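Protein argonaute (Marinitoga piezophila, PDB 5I4A) uses short 5'-hydroxyl RNA guides to bind and cleave complementary single-stranded DNA or RNA, and may defend against invading mobile genetic elements. Local coordinates at residues F308-K313 / I402-L407; E317-H320 / V325-R328; L483-N488 / F522-E527. One frame throughout, in Å; residues are numbered along the deposited sequence.

Contact 1 of 3, residues F308-K313 / I402-L407. With nucleotides of chain B.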
# COMPACT_ATOMS: atom_id res chain seq x y z
N PHE A 308 -9.42 35.59 -6.56
CA PHE A 308 -10.66 35.89 -5.86
C PHE A 308 -11.76 36.27 -6.84
O PHE A 308 -12.88 35.75 -6.77
CB PHE A 308 -10.44 37.01 -4.84
CG PHE A 308 -11.72 37.53 -4.24
CD1 PHE A 308 -12.28 36.92 -3.13
CD2 PHE A 308 -12.37 38.63 -4.79
CE1 PHE A 308 -13.46 37.40 -2.58
CE2 PHE A 308 -13.54 39.11 -4.25
CZ PHE A 308 -14.09 38.49 -3.14
N PHE A 309 -11.46 37.20 -7.75
CA PHE A 309 -12.48 37.65 -8.69
C PHE A 309 -12.87 36.55 -9.67
O PHE A 309 -14.02 36.51 -10.13
CB PHE A 309 -11.99 38.89 -9.43
CG PHE A 309 -11.93 40.12 -8.57
CD1 PHE A 309 -13.09 40.67 -8.04
CD2 PHE A 309 -10.72 40.73 -8.29
CE1 PHE A 309 -13.04 41.80 -7.25
CE2 PHE A 309 -10.66 41.87 -7.49
CZ PHE A 309 -11.82 42.40 -6.97
N GLU A 310 -11.95 35.63 -9.98
CA GLU A 310 -12.28 34.51 -10.85
C GLU A 310 -13.36 33.62 -10.25
O GLU A 310 -14.13 33.00 -10.98
CB GLU A 310 -11.03 33.68 -11.14
CG GLU A 310 -9.96 34.38 -11.96
CD GLU A 310 -8.72 33.51 -12.14
OE1 GLU A 310 -8.75 32.34 -11.71
OE2 GLU A 310 -7.72 34.01 -12.70
N VAL A 311 -13.42 33.55 -8.92
CA VAL A 311 -14.33 32.64 -8.22
C VAL A 311 -15.36 33.38 -7.39
O VAL A 311 -16.06 32.77 -6.59
CB VAL A 311 -13.54 31.65 -7.35
CG1 VAL A 311 -12.55 30.86 -8.19
CG2 VAL A 311 -12.83 32.38 -6.22
N GLN A 312 -15.48 34.70 -7.58
CA GLN A 312 -16.34 35.50 -6.70
C GLN A 312 -17.80 35.08 -6.81
O GLN A 312 -18.52 35.03 -5.80
CB GLN A 312 -16.19 36.98 -7.03
CG GLN A 312 -16.94 37.91 -6.10
CD GLN A 312 -16.81 39.36 -6.50
OE1 GLN A 312 -16.47 39.67 -7.64
NE2 GLN A 312 -17.09 40.26 -5.57
N LYS A 313 -18.27 34.77 -8.03
CA LYS A 313 -19.65 34.34 -8.20
C LYS A 313 -19.93 33.07 -7.41
O LYS A 313 -20.94 32.97 -6.70
CB LYS A 313 -19.96 34.13 -9.68
CG LYS A 313 -21.39 33.70 -9.96
CD LYS A 313 -21.68 33.62 -11.45
CE LYS A 313 -23.14 33.24 -11.70
NZ LYS A 313 -23.46 31.89 -11.16
N ILE A 402 -8.23 23.61 -1.20
CA ILE A 402 -9.20 23.13 -2.18
C ILE A 402 -8.86 23.75 -3.54
O ILE A 402 -8.47 24.92 -3.62
CB ILE A 402 -10.65 23.44 -1.76
CG1 ILE A 402 -11.64 22.90 -2.79
CG2 ILE A 402 -10.85 24.94 -1.53
CD1 ILE A 402 -13.09 22.94 -2.35
N LEU A 403 -9.00 22.95 -4.59
CA LEU A 403 -8.70 23.42 -5.94
C LEU A 403 -9.70 24.49 -6.37
O LEU A 403 -10.91 24.34 -6.20
CB LEU A 403 -8.71 22.24 -6.91
CG LEU A 403 -7.64 21.18 -6.65
CD1 LEU A 403 -7.77 20.02 -7.63
CD2 LEU A 403 -6.26 21.81 -6.75
N LYS A 404 -9.17 25.57 -6.95
CA LYS A 404 -10.02 26.65 -7.44
C LYS A 404 -11.07 26.14 -8.42
O LYS A 404 -12.22 26.58 -8.40
CB LYS A 404 -9.15 27.73 -8.10
CG LYS A 404 -9.71 28.30 -9.40
CD LYS A 404 -8.76 29.33 -10.03
CE LYS A 404 -7.56 28.66 -10.69
NZ LYS A 404 -6.57 29.67 -11.18
N GLU A 405 -10.69 25.18 -9.27
CA GLU A 405 -11.63 24.66 -10.27
C GLU A 405 -12.81 23.94 -9.61
O GLU A 405 -13.92 23.96 -10.15
CB GLU A 405 -10.93 23.72 -11.25
CG GLU A 405 -9.89 22.80 -10.64
CD GLU A 405 -8.50 23.41 -10.68
OE1 GLU A 405 -8.30 24.47 -10.04
OE2 GLU A 405 -7.63 22.84 -11.36
N LYS A 406 -12.59 23.30 -8.47
CA LYS A 406 -13.68 22.62 -7.79
C LYS A 406 -14.59 23.59 -7.04
O LYS A 406 -15.75 23.24 -6.77
CB LYS A 406 -13.13 21.56 -6.84
CG LYS A 406 -12.40 20.44 -7.57
CD LYS A 406 -11.86 19.39 -6.62
CE LYS A 406 -11.10 18.31 -7.38
NZ LYS A 406 -10.75 17.15 -6.51
N LEU A 407 -14.11 24.79 -6.72
CA LEU A 407 -15.00 25.83 -6.24
C LEU A 407 -15.73 26.52 -7.39
O LEU A 407 -16.83 27.05 -7.19
CB LEU A 407 -14.24 26.87 -5.42
CG LEU A 407 -13.99 26.53 -3.95
CD1 LEU A 407 -13.54 27.75 -3.17
CD2 LEU A 407 -15.25 25.93 -3.33
P A B 2 -9.10 19.26 -3.79
OP1 A B 2 -8.86 18.21 -4.81
OP2 A B 2 -9.81 20.51 -4.18
O5' A B 2 -9.90 18.58 -2.60
C5' A B 2 -10.21 19.28 -1.41
C4' A B 2 -11.19 18.51 -0.57
O4' A B 2 -12.48 18.49 -1.24
C3' A B 2 -10.85 17.04 -0.38
O3' A B 2 -9.93 16.81 0.67
C2' A B 2 -12.22 16.40 -0.16
O2' A B 2 -12.68 16.64 1.16
C1' A B 2 -13.07 17.22 -1.13
N9 A B 2 -13.09 16.62 -2.48
C8 A B 2 -12.44 17.05 -3.60
N7 A B 2 -12.65 16.31 -4.66
C5 A B 2 -13.50 15.31 -4.20
C6 A B 2 -14.09 14.20 -4.83
N6 A B 2 -13.91 13.90 -6.12
N1 A B 2 -14.88 13.40 -4.07
C2 A B 2 -15.05 13.70 -2.78
N3 A B 2 -14.55 14.72 -2.08
C4 A B 2 -13.77 15.49 -2.86
O5' U B 1 -5.74 17.14 -0.23
C5' U B 1 -6.19 18.46 0.02
C4' U B 1 -6.23 19.30 -1.23
O4' U B 1 -4.87 19.58 -1.67
C3' U B 1 -6.94 18.66 -2.42
O3' U B 1 -7.68 19.65 -3.15
C2' U B 1 -5.79 18.14 -3.28
O2' U B 1 -6.09 18.07 -4.67
C1' U B 1 -4.69 19.16 -3.00
N1 U B 1 -3.34 18.58 -3.10
C2 U B 1 -2.42 19.13 -3.96
O2 U B 1 -2.65 20.11 -4.66
N3 U B 1 -1.19 18.50 -3.97
C4 U B 1 -0.82 17.40 -3.23
O4 U B 1 0.32 16.94 -3.34
C5 U B 1 -1.84 16.88 -2.37
C6 U B 1 -3.03 17.48 -2.34
O HOH W 1 -6.07 32.45 -10.44
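E310 and V311 meet K404 in the Mid domain, whose parallel β-sheet flanked by helices is Rossmann-like. The junction between helices 305-310 and 312-320 comes up against the start of helix 404-409, directly after strand 398-403.

The charged part is loose. E310 OE1 lies 3.5 Å from K404 NZ, a salt bridge with only a weak hydrogen bond, and it rests as closely on the methylene K404 CD. A water supplements the pairing: it accepts from K404 NZ at 2.9 Å and donates to E310 OE1 at 3.0 Å. The lysine chain is bent at its third torsion (chi3 75°), which brings the ammonium back beside the glutamate; the stronger salt bridge of K404 NZ is to D380, outside the two segments.

The apolar part is small. V311 CG1 touches K404 CG at 4.0 Å, the two side chains crossing at about a right angle, while V311 and L407 both pack on L378 of strand 374-379.

The other side of segment 402-407 holds the bound guide RNA near its 5' end. K406 reaches out extended, its NZ donating to both OP1 and the base atom N7 of nucleotide A2 of chain B. At the N-cap of helix 404-409, L403 N gives A2 OP2 of chain B a short, nearly straight bond of 2.6 Å and 178°.

Contact 2 of 3, residues E317-H320 / V325-R328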
# COMPACT_ATOMS: atom_id res chain seq x y z
N GLU A 317 -22.39 32.38 -4.23
CA GLU A 317 -23.38 31.31 -4.22
C GLU A 317 -23.18 30.38 -3.03
O GLU A 317 -24.15 29.86 -2.47
CB GLU A 317 -23.31 30.51 -5.53
CG GLU A 317 -23.77 31.28 -6.75
CD GLU A 317 -23.59 30.49 -8.04
OE1 GLU A 317 -22.85 29.48 -8.01
OE2 GLU A 317 -24.18 30.87 -9.07
N LEU A 318 -21.93 30.14 -2.64
CA LEU A 318 -21.66 29.19 -1.56
C LEU A 318 -21.81 29.83 -0.19
O LEU A 318 -22.36 29.20 0.73
CB LEU A 318 -20.26 28.60 -1.73
CG LEU A 318 -20.13 27.45 -2.73
CD1 LEU A 318 -18.68 27.10 -2.96
CD2 LEU A 318 -20.91 26.24 -2.23
N PHE A 319 -21.32 31.06 -0.01
CA PHE A 319 -21.17 31.62 1.32
C PHE A 319 -21.97 32.88 1.59
O PHE A 319 -22.14 33.25 2.76
CB PHE A 319 -19.68 31.89 1.60
CG PHE A 319 -18.80 30.70 1.36
CD1 PHE A 319 -18.85 29.61 2.20
CD2 PHE A 319 -17.94 30.67 0.27
CE1 PHE A 319 -18.05 28.50 1.98
CE2 PHE A 319 -17.14 29.57 0.04
CZ PHE A 319 -17.19 28.48 0.90
N HIS A 320 -22.48 33.56 0.56
CA HIS A 320 -23.38 34.69 0.78
C HIS A 320 -24.83 34.26 0.87
O HIS A 320 -25.64 34.98 1.47
CB HIS A 320 -23.21 35.74 -0.32
CG HIS A 320 -22.05 36.65 -0.12
ND1 HIS A 320 -21.93 37.87 -0.75
CD2 HIS A 320 -20.94 36.52 0.65
CE1 HIS A 320 -20.81 38.45 -0.38
NE2 HIS A 320 -20.19 37.66 0.47
N VAL A 325 -25.61 24.92 -0.45
CA VAL A 325 -25.27 23.54 -0.15
C VAL A 325 -24.22 23.47 0.96
O VAL A 325 -24.21 22.53 1.76
CB VAL A 325 -24.80 22.82 -1.43
CG1 VAL A 325 -23.66 23.58 -2.09
CG2 VAL A 325 -24.41 21.38 -1.15
N PHE A 326 -23.33 24.47 1.03
CA PHE A 326 -22.33 24.49 2.10
C PHE A 326 -22.99 24.62 3.47
O PHE A 326 -22.62 23.90 4.41
CB PHE A 326 -21.34 25.64 1.86
CG PHE A 326 -20.25 25.73 2.90
CD1 PHE A 326 -19.06 25.05 2.72
CD2 PHE A 326 -20.43 26.49 4.04
CE1 PHE A 326 -18.06 25.12 3.68
CE2 PHE A 326 -19.43 26.57 5.00
CZ PHE A 326 -18.25 25.88 4.81
N TYR A 327 -23.96 25.53 3.60
CA TYR A 327 -24.62 25.73 4.88
C TYR A 327 -25.57 24.58 5.21
O TYR A 327 -25.73 24.23 6.38
CB TYR A 327 -25.38 27.05 4.90
CG TYR A 327 -24.48 28.27 4.94
CD1 TYR A 327 -23.99 28.75 6.15
CD2 TYR A 327 -24.14 28.94 3.78
CE1 TYR A 327 -23.18 29.87 6.20
CE2 TYR A 327 -23.32 30.06 3.82
CZ TYR A 327 -22.85 30.52 5.03
OH TYR A 327 -22.04 31.63 5.07
N ARG A 328 -26.21 24.00 4.20
CA ARG A 328 -27.07 22.85 4.45
C ARG A 328 -26.25 21.64 4.88
O ARG A 328 -26.68 20.87 5.75
CB ARG A 328 -27.91 22.53 3.22
CG ARG A 328 -28.86 23.65 2.80
CD ARG A 328 -29.97 23.15 1.90
NE ARG A 328 -29.47 22.45 0.72
CZ ARG A 328 -29.07 23.06 -0.39
NH1 ARG A 328 -29.09 24.38 -0.47
NH2 ARG A 328 -28.63 22.34 -1.41
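F319 drives the edge of its ring into the face of F326, joining helices 312-320 and 325-333, two consecutive helices linked by a four-residue turn in the Rossmann-like Mid domain. This T-shaped stack is the tight part of the contact. The centroids are 4.8 Å apart and the planes meet at 70°. F319 CE1 sits 3.5 Å above the middle of the F326 ring, almost equally far from all six of its carbons. F326 can offer that face because its CG is anti to the backbone N (chi1 -179°), which swings the ring inward from the helix. Beside the rings, the L318 side chain crosses that of F326 at about a right angle, and L318 CD2 approaches F326 CB at 4.2 Å. The same methyl, L318 CD2, lies 3.8 Å from V325 CG1, the two side chains side by side and pointing the same way, and both pack on I415 of helix 412-424. The surroundings are equally apolar: F326 is also covered by V338 and F340 of strand 337-340 and by I415 and V419, while F319 meets the ring of F300 edge-to-face. With an alanine in place of F326, the F319 edge would probably lose the face it points into, and a gap would be likely to open toward I415 and V419.

Toward solvent the contact thins out. The partly exposed Y327 touches mainly backbone, its CE2 3.3 Å from L318 O, a carbonyl that also accepts from S324 OG. Beyond it, Y327 OH donates to F319 O at 2.8 Å, tilted 19° from the carbonyl plane.

Contact 3 of 3, residues L483-N488 / F522-E527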
# COMPACT_ATOMS: atom_id res chain seq x y z
N LEU A 483 20.82 1.70 10.62
CA LEU A 483 20.34 0.33 10.55
C LEU A 483 21.07 -0.56 11.55
O LEU A 483 22.21 -0.97 11.31
CB LEU A 483 20.48 -0.22 9.13
CG LEU A 483 19.97 -1.65 8.88
CD1 LEU A 483 18.66 -1.91 9.60
CD2 LEU A 483 19.81 -1.89 7.39
N ASN A 484 20.42 -0.84 12.67
CA ASN A 484 20.98 -1.70 13.71
C ASN A 484 19.81 -2.26 14.50
O ASN A 484 19.07 -1.49 15.12
CB ASN A 484 21.94 -0.92 14.61
CG ASN A 484 22.48 -1.76 15.75
OD1 ASN A 484 21.83 -1.90 16.79
ND2 ASN A 484 23.67 -2.32 15.57
N GLU A 485 19.64 -3.58 14.45
CA GLU A 485 18.54 -4.25 15.13
C GLU A 485 18.37 -3.75 16.56
O GLU A 485 17.27 -3.36 16.97
CB GLU A 485 18.78 -5.77 15.12
CG GLU A 485 17.68 -6.57 15.80
CD GLU A 485 16.53 -6.88 14.86
OE1 GLU A 485 16.70 -7.75 13.98
OE2 GLU A 485 15.47 -6.23 15.00
N LYS A 486 19.46 -3.73 17.32
CA LYS A 486 19.36 -3.38 18.73
C LYS A 486 18.95 -1.92 18.92
O LYS A 486 18.15 -1.61 19.80
CB LYS A 486 20.68 -3.66 19.44
CG LYS A 486 20.77 -3.13 20.87
CD LYS A 486 19.68 -3.68 21.79
CE LYS A 486 19.94 -3.34 23.25
NZ LYS A 486 20.58 -2.01 23.37
N MET A 487 19.52 -1.01 18.13
CA MET A 487 19.14 0.39 18.29
C MET A 487 17.70 0.61 17.83
O MET A 487 16.93 1.29 18.50
CB MET A 487 20.10 1.32 17.54
CG MET A 487 21.49 1.28 18.11
SD MET A 487 22.50 2.59 17.42
CE MET A 487 22.10 2.40 15.69
N ASN A 488 17.30 -0.05 16.74
CA ASN A 488 15.96 0.16 16.19
C ASN A 488 14.87 -0.33 17.14
O ASN A 488 13.81 0.28 17.24
CB ASN A 488 15.84 -0.52 14.83
CG ASN A 488 16.77 0.09 13.79
OD1 ASN A 488 17.22 1.23 13.93
ND2 ASN A 488 17.04 -0.67 12.73
N PHE A 522 7.00 -9.19 10.87
CA PHE A 522 7.98 -8.88 11.89
C PHE A 522 9.30 -9.56 11.53
O PHE A 522 9.40 -10.79 11.57
CB PHE A 522 7.50 -9.36 13.26
CG PHE A 522 6.36 -8.56 13.83
CD1 PHE A 522 5.05 -8.87 13.50
CD2 PHE A 522 6.59 -7.53 14.73
CE1 PHE A 522 3.99 -8.15 14.04
CE2 PHE A 522 5.54 -6.80 15.27
CZ PHE A 522 4.24 -7.12 14.92
N ILE A 523 10.31 -8.77 11.18
CA ILE A 523 11.65 -9.27 10.92
C ILE A 523 12.62 -8.90 12.03
O ILE A 523 13.78 -9.35 12.02
CB ILE A 523 12.15 -8.79 9.54
CG1 ILE A 523 11.16 -9.26 8.47
CG2 ILE A 523 13.51 -9.36 9.16
CD1 ILE A 523 10.94 -10.77 8.49
N GLU A 524 12.17 -8.14 13.03
CA GLU A 524 12.99 -7.80 14.17
C GLU A 524 13.07 -8.98 15.13
O GLU A 524 12.44 -10.02 14.93
CB GLU A 524 12.45 -6.55 14.86
CG GLU A 524 12.55 -5.27 14.03
CD GLU A 524 11.71 -5.31 12.77
OE1 GLU A 524 10.65 -5.98 12.78
OE2 GLU A 524 12.11 -4.70 11.76
N ASP A 525 13.85 -8.82 16.20
CA ASP A 525 13.95 -9.84 17.24
C ASP A 525 12.60 -9.94 17.94
O ASP A 525 12.27 -9.12 18.79
CB ASP A 525 15.06 -9.49 18.22
CG ASP A 525 15.60 -10.70 18.95
OD1 ASP A 525 14.82 -11.65 19.19
OD2 ASP A 525 16.80 -10.71 19.29
N ILE A 526 11.82 -10.97 17.58
CA ILE A 526 10.42 -11.00 17.99
C ILE A 526 10.29 -11.19 19.50
O ILE A 526 9.39 -10.63 20.13
CB ILE A 526 9.65 -12.07 17.20
CG1 ILE A 526 8.14 -11.89 17.39
CG2 ILE A 526 10.08 -13.48 17.60
CD1 ILE A 526 7.63 -10.53 16.97
N GLU A 527 11.19 -11.98 20.10
CA GLU A 527 11.11 -12.23 21.53
C GLU A 527 11.35 -10.95 22.33
O GLU A 527 10.66 -10.69 23.32
CB GLU A 527 12.11 -13.31 21.94
CG GLU A 527 11.82 -14.68 21.34
CD GLU A 527 10.46 -15.21 21.76
OE1 GLU A 527 10.12 -15.11 22.96
OE2 GLU A 527 9.73 -15.73 20.89
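E485 buries the most surface here, folding its carboxylate against the backbone and CB of E524 and the amide of D525 in the PIWI domain, which has an RNase H fold. Its CG is anti to the backbone N, and the chain then turns sharply at the next torsion (chi2 85°), laying the carboxylate across segment 522-527. E485 OE2 makes an unusually short, probably strained approach of 3.0 Å to E524 CB. The same oxygen accepts a weak, bent hydrogen bond from D525 N at 3.3 Å, with an N-H...O angle of 143°. E485 is inferred to belong to the active site with D449, D519 and N627, consistent with the glutamate finger of the Argonaute catalytic tetrad; here its carboxylate rests on E524 and D525, with the E524 side chain about 10 Å from those of D449 and D519.

E524 meets E485 through its aliphatic part and keeps its own carboxylate elsewhere. The two carboxylate planes are 78° apart, and E524 OE2 stands 4.9 Å from E485 OE2. A salt bridge from R518 to OE1 and a hydrogen bond from H452 to OE2 hold the E524 group.

D525 contributes chiefly its main chain, at the N-cap of helix 526-532. E485 opens the other helix, where N484 is the N-cap: N484 OD1 accepts from M487 N at 2.8 Å, in the carbonyl plane and on a lone pair.

The contact thus brings together two helix starts. Helix 485-507 follows the outermost strand 472-482, and helix 526-532 follows the inner strand 513-519; between them E524 packs on L489 and I529, one from each helix, and on L450 of strand 443-452.

Contacts 1 and 2 belong together in the Mid domain, with centres about 14 Å apart. Both use helix 312-320, contact 2 is nested along the chain within the loop that contact 1 closes, and they touch where L407 CD2 packs 3.6 Å from L318 CD1. The helical layer of contact 2 is thereby joined to the helix start that grips the guide. Contact 3 follows in the PIWI domain, on the opposite side of the chain's centre, its centre about 51 Å from that of contact 1 and about 53 Å from that of contact 2. Guide-end binding and the probable cleavage site therefore rest on separate sheets, a parallel one and a mixed one, within the same lobe.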